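Local coordinates for levoglucosan dehydrogenase (Pseudarthrobacter phenanthrenivorans, PDB 6A3F), which catalyses the NAD+-dependent oxidation of levoglucosan to 3-dehydrolevoglucosan, as a homotetrameric member of the Gfo/Idh/MocA oxidoreductase family, at residues Leu40-Met45 / Val96-Thr101; Tyr153-Ala158 / Lys359-His364. One frame throughout, in Å; residues are numbered along the deposited sequence.

Overall arrangement
Contacts 1 and 2 meet along helix 355-371, which supplies one side of contact 2 and also packs on helix 35-48 of contact 1. Contact 1 (40-45 with 96-101) belongs to the N-terminal nucleotide-binding domain, where helix 35-48 packs on the parallel sheet at strand 96-100. Contact 2 (153-158 with 359-364) comes later along the chain and brings helix 355-371 against the turn leading into helix 157-167. Their centres are 13 Å apart, and they touch where Ala-41, Ala-44 and Met-45 meet Lys-359, Ile-360 and His-364. The NADH-binding Thr-101 ends segment 96-101 and the levoglucosan-binding Tyr-153 begins segment 153-158, so both contacts adjoin the active site without being made by these side chains.

Contact 1: residues Leu40-Met45 / Val96-Thr101; sequences LAYAAM and VVDIAT
Tyr-42 and Asp-98 meet through one polar bond between a helix and a strand whose backbones stay well apart, their nearest CA atoms 10.7 Å from each other. The phenol reaches across this gap: Tyr-42 OH donates to Asp-98 OD2 over 2.5 Å, a very short hydrogen bond. The carboxylate oxygen lies at the ring edge, in the plane of the ring, and Tyr-42 CZ is 3.3 Å from Asp-98 OD2. Ring and carboxylate planes are nearly perpendicular, at 87°. The bond from CA to CB of Asp-98 already points toward the helix, and CG, opposite the backbone N (chi1 -172°), extends to where OD2 meets the phenol. The same OD2 is also hydrogen-bonded to His-38 ND1, one turn earlier on helix 35-48, so a single buried oxygen is gripped by two side chains of that helix. These two bonds would be consistent with a charged Asp-98. Around this polar pair the packing is apolar: Val-26 of strand 23-30, Ile-121 of strand 119-122 and Phe-367 of helix 355-371 touch Tyr-42, as helix 35-48, which follows the first strand of the Rossmann fold, lies over the parallel sheet with strand 96-100 between strands 23-30 and 119-122.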
loop_
_atom_site.group_PDB
_atom_site.type_symbol
_atom_site.label_atom_id
_atom_site.label_comp_id
_atom_site.label_asym_id
_atom_site.label_seq_id
_atom_site.Cartn_x
_atom_site.Cartn_y
_atom_site.Cartn_z
ATOM N N LEU B 40 15.247 -24.467 -14.685
ATOM C CA LEU B 40 15.557 -23.982 -13.344
ATOM C C LEU B 40 14.967 -24.925 -12.302
ATOM O O LEU B 40 15.636 -25.232 -11.325
ATOM C CB LEU B 40 14.962 -22.589 -13.154
ATOM C CG LEU B 40 14.977 -22.063 -11.725
ATOM C CD1 LEU B 40 16.411 -21.930 -11.218
ATOM C CD2 LEU B 40 14.258 -20.734 -11.666
ATOM N N ALA B 41 13.692 -25.279 -12.456
ATOM C CA ALA B 41 13.039 -26.115 -11.477
ATOM C C ALA B 41 13.796 -27.448 -11.314
ATOM O O ALA B 41 14.033 -27.872 -10.181
ATOM C CB ALA B 41 11.602 -26.353 -11.847
ATOM N N TYR B 42 14.193 -28.067 -12.431
ATOM C CA TYR B 42 14.805 -29.400 -12.398
ATOM C C TYR B 42 16.204 -29.284 -11.775
ATOM O O TYR B 42 16.617 -30.176 -11.053
ATOM C CB TYR B 42 14.778 -30.054 -13.793
ATOM C CG TYR B 42 13.376 -30.296 -14.308
ATOM C CD1 TYR B 42 12.429 -30.908 -13.504
ATOM C CD2 TYR B 42 12.964 -29.797 -15.529
ATOM C CE1 TYR B 42 11.119 -31.066 -13.919
ATOM C CE2 TYR B 42 11.648 -29.932 -15.958
ATOM C CZ TYR B 42 10.732 -30.580 -15.156
ATOM O OH TYR B 42 9.431 -30.672 -15.536
ATOM N N ALA B 43 16.903 -28.198 -12.030
ATOM C CA ALA B 43 18.257 -27.999 -11.518
ATOM C C ALA B 43 18.225 -27.647 -10.029
ATOM O O ALA B 43 19.029 -28.180 -9.252
ATOM C CB ALA B 43 18.953 -26.958 -12.347
ATOM N N ALA B 44 17.271 -26.812 -9.601
ATOM C CA ALA B 44 17.317 -26.245 -8.261
ATOM C C ALA B 44 16.500 -27.054 -7.271
ATOM O O ALA B 44 16.786 -26.910 -6.116
ATOM C CB ALA B 44 16.839 -24.801 -8.224
ATOM N N MET B 45 15.502 -27.846 -7.694
ATOM C CA MET B 45 14.616 -28.481 -6.728
ATOM C C MET B 45 15.406 -29.292 -5.675
ATOM O O MET B 45 15.166 -29.106 -4.509
ATOM C CB MET B 45 13.545 -29.347 -7.385
ATOM C CG MET B 45 12.623 -29.996 -6.366
ATOM S SD MET B 45 13.295 -31.589 -5.810
ATOM C CE MET B 45 12.728 -32.608 -7.177
ATOM N N VAL B 96 10.071 -39.088 -17.285
ATOM C CA VAL B 96 9.170 -37.944 -17.099
ATOM C C VAL B 96 9.093 -37.141 -18.396
ATOM O O VAL B 96 10.119 -36.749 -18.949
ATOM C CB VAL B 96 9.653 -37.043 -15.943
ATOM C CG1 VAL B 96 8.779 -35.812 -15.821
ATOM C CG2 VAL B 96 9.697 -37.789 -14.608
ATOM N N VAL B 97 7.877 -36.837 -18.821
ATOM C CA VAL B 97 7.662 -35.944 -19.929
ATOM C C VAL B 97 7.028 -34.631 -19.441
ATOM O O VAL B 97 5.993 -34.657 -18.765
ATOM C CB VAL B 97 6.777 -36.625 -20.978
ATOM C CG1 VAL B 97 6.437 -35.710 -22.131
ATOM C CG2 VAL B 97 7.457 -37.895 -21.459
ATOM N N ASP B 98 7.726 -33.550 -19.764
ATOM C CA ASP B 98 7.300 -32.167 -19.486
ATOM C C ASP B 98 6.777 -31.564 -20.788
ATOM O O ASP B 98 7.555 -31.274 -21.696
ATOM C CB ASP B 98 8.460 -31.323 -18.937
ATOM C CG ASP B 98 8.039 -29.939 -18.445
ATOM O OD1 ASP B 98 7.024 -29.414 -18.960
ATOM O OD2 ASP B 98 8.736 -29.380 -17.541
ATOM N N ILE B 99 5.453 -31.371 -20.838
ATOM C CA ILE B 99 4.779 -30.855 -22.018
ATOM C C ILE B 99 4.552 -29.346 -21.839
ATOM O O ILE B 99 3.651 -28.910 -21.084
ATOM C CB ILE B 99 3.452 -31.579 -22.299
ATOM C CG1 ILE B 99 3.556 -33.104 -22.256
ATOM C CG2 ILE B 99 2.898 -31.080 -23.639
ATOM C CD1 ILE B 99 2.240 -33.781 -22.429
ATOM N N ALA B 100 5.316 -28.544 -22.592
ATOM C CA ALA B 100 5.249 -27.117 -22.485
ATOM C C ALA B 100 4.989 -26.498 -23.867
ATOM O O ALA B 100 5.432 -25.420 -24.155
ATOM C CB ALA B 100 6.523 -26.606 -21.891
ATOM N N THR B 101 4.264 -27.197 -24.714
ATOM C CA THR B 101 3.875 -26.640 -26.003
ATOM C C THR B 101 2.605 -25.785 -25.843
ATOM O O THR B 101 1.859 -25.887 -24.832
ATOM C CB THR B 101 3.539 -27.781 -26.984
ATOM O OG1 THR B 101 2.350 -28.424 -26.521
ATOM C CG2 THR B 101 4.612 -28.846 -27.126
#

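Contact 2: residues Tyr153-Ala158 / Lys359-His364; sequences YRRTPA and KIIEAH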
loop_
_atom_site.group_PDB
_atom_site.type_symbol
_atom_site.label_atom_id
_atom_site.label_comp_id
_atom_site.label_asym_id
_atom_site.label_seq_id
_atom_site.Cartn_x
_atom_site.Cartn_y
_atom_site.Cartn_z
ATOM N N TYR B 153 0.810 -21.273 -9.738
ATOM C CA TYR B 153 0.605 -20.163 -8.852
ATOM C C TYR B 153 -0.061 -20.611 -7.558
ATOM O O TYR B 153 0.088 -19.920 -6.544
ATOM C CB TYR B 153 -0.207 -19.043 -9.490
ATOM C CG TYR B 153 0.506 -18.304 -10.585
ATOM C CD1 TYR B 153 1.639 -17.549 -10.326
ATOM C CD2 TYR B 153 0.068 -18.419 -11.906
ATOM C CE1 TYR B 153 2.279 -16.865 -11.339
ATOM C CE2 TYR B 153 0.718 -17.754 -12.932
ATOM C CZ TYR B 153 1.804 -16.941 -12.637
ATOM O OH TYR B 153 2.457 -16.244 -13.623
ATOM N N ARG B 154 -0.714 -21.771 -7.526
ATOM C CA ARG B 154 -1.274 -22.207 -6.242
ATOM C C ARG B 154 -0.166 -22.641 -5.263
ATOM O O ARG B 154 -0.481 -22.802 -4.072
ATOM C CB ARG B 154 -2.333 -23.290 -6.448
ATOM C CG ARG B 154 -1.766 -24.668 -6.746
ATOM C CD ARG B 154 -2.519 -25.850 -6.139
ATOM N NE ARG B 154 -3.799 -26.139 -6.798
ATOM C CZ ARG B 154 -4.529 -27.239 -6.577
ATOM N NH1 ARG B 154 -4.099 -28.150 -5.723
ATOM N NH2 ARG B 154 -5.698 -27.407 -7.171
ATOM N N ARG B 155 1.076 -22.835 -5.721
ATOM C CA ARG B 155 2.177 -23.201 -4.891
ATOM C C ARG B 155 3.005 -21.949 -4.518
ATOM O O ARG B 155 4.106 -22.080 -4.003
ATOM C CB ARG B 155 3.027 -24.300 -5.546
ATOM C CG ARG B 155 2.410 -25.686 -5.348
ATOM C CD ARG B 155 3.049 -26.809 -6.125
ATOM N NE ARG B 155 2.652 -28.092 -5.550
ATOM C CZ ARG B 155 1.524 -28.755 -5.784
ATOM N NH1 ARG B 155 0.616 -28.294 -6.629
ATOM N NH2 ARG B 155 1.329 -29.916 -5.160
ATOM N N THR B 156 2.509 -20.740 -4.780
ATOM C CA THR B 156 3.011 -19.562 -4.088
ATOM C C THR B 156 2.806 -19.786 -2.577
ATOM O O THR B 156 1.689 -20.084 -2.161
ATOM C CB THR B 156 2.290 -18.277 -4.507
ATOM O OG1 THR B 156 2.238 -18.083 -5.932
ATOM C CG2 THR B 156 2.903 -17.036 -3.885
ATOM N N PRO B 157 3.871 -19.622 -1.778
ATOM C CA PRO B 157 3.700 -19.967 -0.385
ATOM C C PRO B 157 2.504 -19.246 0.247
ATOM O O PRO B 157 1.798 -19.858 1.033
ATOM C CB PRO B 157 5.041 -19.643 0.257
ATOM C CG PRO B 157 5.993 -19.947 -0.855
ATOM C CD PRO B 157 5.274 -19.445 -2.091
ATOM N N ALA B 158 2.282 -17.971 -0.064
ATOM C CA ALA B 158 1.161 -17.204 0.460
ATOM C C ALA B 158 -0.196 -17.870 0.172
ATOM O O ALA B 158 -1.113 -17.775 0.961
ATOM C CB ALA B 158 1.212 -15.824 -0.123
ATOM N N LYS B 359 7.739 -22.836 -9.412
ATOM C CA LYS B 359 8.086 -24.008 -10.264
ATOM C C LYS B 359 8.955 -25.021 -9.501
ATOM O O LYS B 359 8.845 -26.247 -9.740
ATOM C CB LYS B 359 8.791 -23.553 -11.544
ATOM C CG LYS B 359 7.987 -22.650 -12.468
ATOM C CD LYS B 359 6.706 -23.295 -13.013
ATOM C CE LYS B 359 6.968 -24.370 -14.062
ATOM N NZ LYS B 359 5.701 -25.056 -14.390
ATOM N N ILE B 360 9.824 -24.536 -8.613
ATOM C CA ILE B 360 10.669 -25.401 -7.790
ATOM C C ILE B 360 9.807 -26.221 -6.808
ATOM O O ILE B 360 10.027 -27.458 -6.631
ATOM C CB ILE B 360 11.801 -24.598 -7.098
ATOM C CG1 ILE B 360 12.835 -24.083 -8.103
ATOM C CG2 ILE B 360 12.491 -25.452 -6.056
ATOM C CD1 ILE B 360 13.728 -23.020 -7.567
ATOM N N ILE B 361 8.821 -25.586 -6.217
ATOM C CA ILE B 361 7.922 -26.228 -5.272
ATOM C C ILE B 361 7.059 -27.241 -6.018
ATOM O O ILE B 361 6.867 -28.375 -5.568
ATOM C CB ILE B 361 7.059 -25.193 -4.544
ATOM C CG1 ILE B 361 7.908 -24.296 -3.654
ATOM C CG2 ILE B 361 5.973 -25.851 -3.716
ATOM C CD1 ILE B 361 7.174 -23.080 -3.196
ATOM N N GLU B 362 6.535 -26.820 -7.167
ATOM C CA GLU B 362 5.760 -27.696 -8.054
ATOM C C GLU B 362 6.552 -28.977 -8.364
ATOM O O GLU B 362 6.035 -30.099 -8.172
ATOM C CB GLU B 362 5.379 -26.891 -9.303
ATOM C CG GLU B 362 4.498 -27.630 -10.301
ATOM C CD GLU B 362 4.225 -26.768 -11.523
ATOM O OE1 GLU B 362 5.225 -26.352 -12.175
ATOM O OE2 GLU B 362 3.019 -26.489 -11.776
ATOM N N ALA B 363 7.785 -28.826 -8.823
ATOM C CA ALA B 363 8.642 -29.974 -9.162
ATOM C C ALA B 363 8.928 -30.846 -7.933
ATOM O O ALA B 363 8.972 -32.107 -8.019
ATOM C CB ALA B 363 9.889 -29.497 -9.838
ATOM N N HIS B 364 9.134 -30.218 -6.774
ATOM C CA HIS B 364 9.311 -31.005 -5.556
ATOM C C HIS B 364 8.116 -31.921 -5.328
ATOM O O HIS B 364 8.297 -33.134 -5.002
ATOM C CB HIS B 364 9.519 -30.102 -4.328
ATOM C CG HIS B 364 9.747 -30.883 -3.069
ATOM N ND1 HIS B 364 8.857 -30.893 -2.024
ATOM C CD2 HIS B 364 10.741 -31.714 -2.715
ATOM C CE1 HIS B 364 9.303 -31.704 -1.070
ATOM N NE2 HIS B 364 10.435 -32.236 -1.483
#
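Arg-155 lays the aliphatic part of its side chain along helix 355-371, and here the fit is tight. Its CD sits 3.4 Å from Glu-362 CA, against the helix backbone, while Arg-155 CB lies 3.8 Å from Ile-361 CG2. The chain runs extended through CG and CD to NE (chi2 171°, chi3 163°), carrying the guanidinium past Glu-362 to a salt bridge with Asp-365 on the next turn of the helix and a hydrogen bond to the carbonyl of Ser-377. Ile-361 works with both branches: CG2 borders the arginine methylenes, and CD1 comes within 3.3 Å of Arg-155 O. Helix 355-371 thereby packs against the junction that follows strand 147-149, the last of the parallel Rossmann sheet, and leads into helix 157-167. In that junction Tyr-153 O accepts from both the backbone N and OG1 of Thr-156, the hydroxyl at 2.9 Å and tilted 19° from the carbonyl plane, which ties the turn together just before the helix. The contact is sparser at its margins. Pro-157 CG meets Ile-361 CD1 at 4.1 Å, a light apolar touch. Beyond CB, Glu-362 stands out extended from the helix, and Lys-359, one turn earlier, folds over, bringing NZ to 2.6 Å from Glu-362 OE1 on its syn lone pair, a salt bridge close to the NADH-binding residues Ala-150 and Asn-152. Tyr-153, which binds levoglucosan, points away from helix 355-371.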